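Local coordinates for protein putative Glycerophosphoryl diester phosphodiesterase (Silicibacter pomeroyi, PDB 3L12) that belongs to the glycerophosphoryl diester phosphodiesterase family, whose members adopt a TIM-barrel fold, and carries a bound magnesium ion, at residues F253-H265 and E280-G292. Residues are numbered along the deposited sequence; the frame is centred on the assembly and turned at random.
Sequences FLDVTPELVAEAH and EDIRRMATTGVDG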
loop_
_atom_site.group_PDB
_atom_site.type_symbol
_atom_site.label_atom_id
_atom_site.label_comp_id
_atom_site.label_asym_id
_atom_site.label_seq_id
_atom_site.Cartn_x
_atom_site.Cartn_y
_atom_site.Cartn_z
ATOM N N PHE A 253 -14.121 -14.814 12.210
ATOM C CA PHE A 253 -15.191 -13.813 12.422
ATOM C C PHE A 253 -16.619 -14.345 12.256
ATOM O O PHE A 253 -17.517 -13.835 12.901
ATOM C CB PHE A 253 -14.959 -12.550 11.587
ATOM C CG PHE A 253 -15.300 -12.694 10.134
ATOM C CD1 PHE A 253 -14.404 -13.223 9.266
ATOM C CD2 PHE A 253 -16.514 -12.257 9.642
ATOM C CE1 PHE A 253 -14.671 -13.361 7.907
ATOM C CE2 PHE A 253 -16.788 -12.425 8.290
ATOM C CZ PHE A 253 -15.861 -12.945 7.436
ATOM N N LEU A 254 -16.831 -15.354 11.429
ATOM C CA LEU A 254 -18.207 -15.910 11.286
ATOM C C LEU A 254 -18.646 -16.641 12.507
ATOM O O LEU A 254 -19.842 -16.942 12.648
ATOM C CB LEU A 254 -18.315 -16.831 10.077
ATOM C CG LEU A 254 -18.221 -16.140 8.726
ATOM C CD1 LEU A 254 -18.350 -17.125 7.590
ATOM C CD2 LEU A 254 -19.271 -15.069 8.662
ATOM N N ASP A 255 -17.710 -16.914 13.428
ATOM C CA ASP A 255 -18.038 -17.667 14.624
ATOM C C ASP A 255 -18.307 -16.768 15.818
ATOM O O ASP A 255 -18.650 -17.246 16.874
ATOM C CB ASP A 255 -16.866 -18.602 15.034
ATOM C CG ASP A 255 -16.405 -19.525 13.942
ATOM O OD1 ASP A 255 -17.141 -19.800 12.955
ATOM O OD2 ASP A 255 -15.277 -20.054 14.094
ATOM N N VAL A 256 -18.156 -15.453 15.643
ATOM C CA VAL A 256 -18.270 -14.512 16.722
ATOM C C VAL A 256 -19.691 -14.008 16.933
ATOM O O VAL A 256 -20.421 -13.773 15.965
ATOM C CB VAL A 256 -17.400 -13.277 16.401
ATOM C CG1 VAL A 256 -17.653 -12.071 17.334
ATOM C CG2 VAL A 256 -15.909 -13.659 16.381
ATOM N N THR A 257 -20.064 -13.876 18.198
ATOM C CA THR A 257 -21.344 -13.282 18.604
ATOM C C THR A 257 -20.980 -12.353 19.751
ATOM O O THR A 257 -19.944 -12.538 20.383
ATOM C CB THR A 257 -22.343 -14.310 19.090
ATOM O OG1 THR A 257 -21.805 -14.992 20.230
ATOM C CG2 THR A 257 -22.642 -15.325 18.005
ATOM N N PRO A 258 -21.796 -11.334 20.035
ATOM C CA PRO A 258 -21.417 -10.445 21.141
ATOM C C PRO A 258 -21.439 -11.115 22.509
ATOM O O PRO A 258 -20.684 -10.712 23.397
ATOM C CB PRO A 258 -22.477 -9.347 21.081
ATOM C CG PRO A 258 -22.981 -9.381 19.715
ATOM C CD PRO A 258 -22.928 -10.792 19.261
ATOM N N GLU A 259 -22.299 -12.115 22.645
ATOM C CA GLU A 259 -22.412 -12.888 23.873
ATOM C C GLU A 259 -21.122 -13.694 24.081
ATOM O O GLU A 259 -20.598 -13.696 25.209
ATOM C CB GLU A 259 -23.690 -13.757 23.917
ATOM C CG GLU A 259 -24.167 -14.415 22.591
ATOM C CD GLU A 259 -24.802 -13.417 21.561
ATOM O OE1 GLU A 259 -25.396 -13.864 20.558
ATOM O OE2 GLU A 259 -24.699 -12.186 21.744
ATOM N N LEU A 260 -20.603 -14.337 23.014
ATOM C CA LEU A 260 -19.324 -15.067 23.132
ATOM C C LEU A 260 -18.191 -14.098 23.468
ATOM O O LEU A 260 -17.350 -14.422 24.280
ATOM C CB LEU A 260 -18.975 -15.893 21.883
ATOM C CG LEU A 260 -19.633 -17.252 21.709
ATOM C CD1 LEU A 260 -19.589 -17.747 20.242
ATOM C CD2 LEU A 260 -19.024 -18.324 22.694
ATOM N N VAL A 261 -18.171 -12.898 22.866
ATOM C CA VAL A 261 -17.142 -11.902 23.184
ATOM C C VAL A 261 -17.242 -11.445 24.637
ATOM O O VAL A 261 -16.226 -11.356 25.348
ATOM C CB VAL A 261 -17.184 -10.669 22.228
ATOM C CG1 VAL A 261 -16.305 -9.534 22.793
ATOM C CG2 VAL A 261 -16.824 -11.061 20.790
ATOM N N ALA A 262 -18.455 -11.152 25.110
ATOM C CA ALA A 262 -18.607 -10.765 26.513
ATOM C C ALA A 262 -18.254 -11.932 27.471
ATOM O O ALA A 262 -17.647 -11.707 28.525
ATOM C CB ALA A 262 -20.025 -10.258 26.776
ATOM N N GLU A 263 -18.606 -13.167 27.107
ATOM C CA GLU A 263 -18.219 -14.334 27.924
ATOM C C GLU A 263 -16.690 -14.407 28.053
ATOM O O GLU A 263 -16.145 -14.640 29.142
ATOM C CB GLU A 263 -18.728 -15.648 27.328
ATOM C CG GLU A 263 -18.438 -16.869 28.216
ATOM C CD GLU A 263 -18.881 -18.167 27.607
ATOM O OE1 GLU A 263 -19.510 -18.147 26.528
ATOM O OE2 GLU A 263 -18.574 -19.237 28.198
ATOM N N ALA A 264 -16.012 -14.195 26.929
ATOM C CA ALA A 264 -14.549 -14.187 26.898
ATOM C C ALA A 264 -13.998 -13.036 27.755
ATOM O O ALA A 264 -13.069 -13.237 28.496
ATOM C CB ALA A 264 -14.036 -14.116 25.442
ATOM N N HIS A 265 -14.548 -11.831 27.654
ATOM C CA HIS A 265 -14.105 -10.708 28.480
ATOM C C HIS A 265 -14.321 -10.943 29.976
ATOM O O HIS A 265 -13.476 -10.573 30.796
ATOM C CB HIS A 265 -14.806 -9.419 28.096
ATOM C CG HIS A 265 -14.301 -8.866 26.815
ATOM N ND1 HIS A 265 -15.048 -8.037 26.006
ATOM C CD2 HIS A 265 -13.133 -9.090 26.160
ATOM C CE1 HIS A 265 -14.323 -7.708 24.949
ATOM N NE2 HIS A 265 -13.181 -8.371 24.993
ATOM N N GLU A 280 -19.039 -4.387 5.669
ATOM C CA GLU A 280 -20.114 -4.714 6.604
ATOM C C GLU A 280 -19.636 -5.662 7.718
ATOM O O GLU A 280 -20.196 -5.627 8.803
ATOM C CB GLU A 280 -21.352 -5.325 5.894
ATOM C CG GLU A 280 -22.152 -4.408 4.913
ATOM C CD GLU A 280 -22.928 -5.195 3.814
ATOM O OE1 GLU A 280 -24.003 -4.720 3.345
ATOM O OE2 GLU A 280 -22.453 -6.300 3.408
ATOM N N ASP A 281 -18.656 -6.525 7.422
ATOM C CA ASP A 281 -18.078 -7.447 8.427
ATOM C C ASP A 281 -17.184 -6.690 9.395
ATOM O O ASP A 281 -17.270 -6.879 10.596
ATOM C CB ASP A 281 -17.305 -8.570 7.768
ATOM C CG ASP A 281 -18.191 -9.495 6.886
ATOM O OD1 ASP A 281 -19.407 -9.622 7.129
ATOM O OD2 ASP A 281 -17.628 -10.071 5.928
ATOM N N ILE A 282 -16.397 -5.778 8.856
ATOM C CA ILE A 282 -15.520 -4.929 9.722
ATOM C C ILE A 282 -16.369 -4.150 10.698
ATOM O O ILE A 282 -16.152 -4.179 11.922
ATOM C CB ILE A 282 -14.619 -4.034 8.882
ATOM C CG1 ILE A 282 -13.637 -4.859 8.047
ATOM C CG2 ILE A 282 -13.856 -3.025 9.764
ATOM C CD1 ILE A 282 -12.958 -4.078 6.902
ATOM N N ARG A 283 -17.401 -3.488 10.170
ATOM C CA ARG A 283 -18.331 -2.736 10.987
ATOM C C ARG A 283 -19.018 -3.601 12.044
ATOM O O ARG A 283 -19.090 -3.207 13.197
ATOM C CB ARG A 283 -19.374 -2.028 10.089
ATOM C CG ARG A 283 -20.326 -1.140 10.810
ATOM C CD ARG A 283 -21.109 -0.265 9.841
ATOM N NE ARG A 283 -20.281 0.713 9.157
ATOM C CZ ARG A 283 -20.030 1.952 9.611
ATOM N NH1 ARG A 283 -20.591 2.415 10.710
ATOM N NH2 ARG A 283 -19.263 2.753 8.898
ATOM N N ARG A 284 -19.526 -4.769 11.663
ATOM C CA ARG A 284 -20.222 -5.664 12.605
ATOM C C ARG A 284 -19.272 -6.130 13.708
ATOM O O ARG A 284 -19.676 -6.149 14.891
ATOM C CB ARG A 284 -20.831 -6.877 11.882
ATOM C CG ARG A 284 -21.685 -7.735 12.782
ATOM C CD ARG A 284 -22.418 -8.806 12.033
ATOM N NE ARG A 284 -21.518 -9.845 11.544
ATOM C CZ ARG A 284 -21.027 -9.921 10.310
ATOM N NH1 ARG A 284 -21.360 -9.034 9.371
ATOM N NH2 ARG A 284 -20.184 -10.906 10.006
HETATM N N MSE A 285 -18.017 -6.447 13.351
HETATM C CA MSE A 285 -17.058 -6.894 14.350
HETATM C C MSE A 285 -16.717 -5.770 15.335
HETATM O O MSE A 285 -16.666 -6.005 16.526
HETATM C CB MSE A 285 -15.759 -7.471 13.746
HETATM C CG MSE A 285 -15.903 -8.770 13.048
HETATM SE SE MSE A 285 -16.657 -10.209 14.172
HETATM C CE MSE A 285 -18.505 -9.999 13.775
ATOM N N ALA A 286 -16.516 -4.547 14.829
ATOM C CA ALA A 286 -16.302 -3.411 15.722
ATOM C C ALA A 286 -17.462 -3.268 16.726
ATOM O O ALA A 286 -17.233 -3.014 17.916
ATOM C CB ALA A 286 -16.052 -2.086 14.925
ATOM N N THR A 287 -18.701 -3.323 16.237
ATOM C CA THR A 287 -19.895 -3.164 17.074
ATOM C C THR A 287 -20.018 -4.221 18.178
ATOM O O THR A 287 -20.539 -3.999 19.268
ATOM C CB THR A 287 -21.162 -3.227 16.192
ATOM O OG1 THR A 287 -21.096 -2.188 15.210
ATOM C CG2 THR A 287 -22.445 -3.051 16.984
ATOM N N THR A 288 -19.327 -5.793 17.948
ATOM C CA THR A 288 -19.403 -6.861 18.906
ATOM C C THR A 288 -18.559 -6.494 20.113
ATOM O O THR A 288 -18.696 -7.090 21.177
ATOM C CB THR A 288 -18.911 -8.194 18.347
ATOM O OG1 THR A 288 -17.517 -8.090 18.062
ATOM C CG2 THR A 288 -19.682 -8.562 17.093
ATOM N N GLY A 289 -17.663 -5.529 19.978
ATOM C CA GLY A 289 -16.810 -5.256 21.121
ATOM C C GLY A 289 -15.483 -6.040 21.152
ATOM O O GLY A 289 -14.825 -6.036 22.149
ATOM N N VAL A 290 -15.084 -6.676 20.050
ATOM C CA VAL A 290 -13.794 -7.357 20.015
ATOM C C VAL A 290 -12.712 -6.339 20.313
ATOM O O VAL A 290 -12.861 -5.109 20.028
ATOM C CB VAL A 290 -13.527 -8.077 18.648
ATOM C CG1 VAL A 290 -14.556 -9.180 18.390
ATOM C CG2 VAL A 290 -13.476 -7.061 17.470
ATOM N N ASP A 291 -11.621 -6.838 20.863
ATOM C CA ASP A 291 -10.479 -5.998 21.179
ATOM C C ASP A 291 -9.750 -5.579 19.913
ATOM O O ASP A 291 -9.211 -4.465 19.868
ATOM C CB ASP A 291 -9.514 -6.741 22.068
ATOM C CG ASP A 291 -10.100 -7.009 23.422
ATOM O OD1 ASP A 291 -10.705 -8.094 23.590
ATOM O OD2 ASP A 291 -10.005 -6.127 24.263
ATOM N N GLY A 292 -9.768 -6.429 18.905
ATOM C CA GLY A 292 -9.033 -6.129 17.674
ATOM C C GLY A 292 -9.493 -6.958 16.501
ATOM O O GLY A 292 -10.150 -7.979 16.678
HETATM O O HOH W 1 -19.887 -12.822 11.957
HETATM O O HOH W 2 -21.751 -11.488 13.920
HETATM O O HOH W 3 -19.463 -8.193 23.636
#
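Phe253 leans over the helix of Glu280-Thr288. Its CB rests on the selenium of selenomethionine Met285 (CB to SE 3.9 Å). With chi1 at 77°, CG lies between the backbone N and the carbonyl carbon, and the ring runs on to Arg284 and Asp281. CD2 has Arg284 NH2 near the ring plane, at the edge; farther out, CE2 lies 3.4 Å and the tip, CZ, 3.7 Å from Asp281 OD2, with ring and carboxylate planes 43° apart. Arg284 holds that carboxylate end-on, NH1 and NH2 both donating to OD1 (NH1 to OD1 3.0 Å). In the same guanidinium plane, NH2 also donates to a water that donates to Phe253 O, and NE to a second water weakly bonded to Val256 O. Val256 meets Met285 tip to tip, CG1 3.8 Å from SE. Next along, Val261 CG2 packs on Val290 CG1 (3.8 Å), and a third water bridges Pro258 O and Thr288 O. A Schellman motif at Gly289 ends the helix, and Gly289 O sits at the edge of the His265 ring, 3.3 Å from CE1. His265 NE2 donates to Asp291 OD1 (2.9 Å), which lies in the plane of the imidazole, while the carboxylate stands nearly upright to the ring at 80°. OD1 also accepts from Val271 N and OD2 from Gly13 N, so both carboxylate oxygens are tied down. On the outside of the TIM barrel, the loop after strand 248-251 and helix 258-266 together pack on helix 279-288 and its following turn, strand 270-273 intervening in the chain; Val256 and Ala264 also touch both strands, while Ile282 and Ala286 pack against helix 298-307.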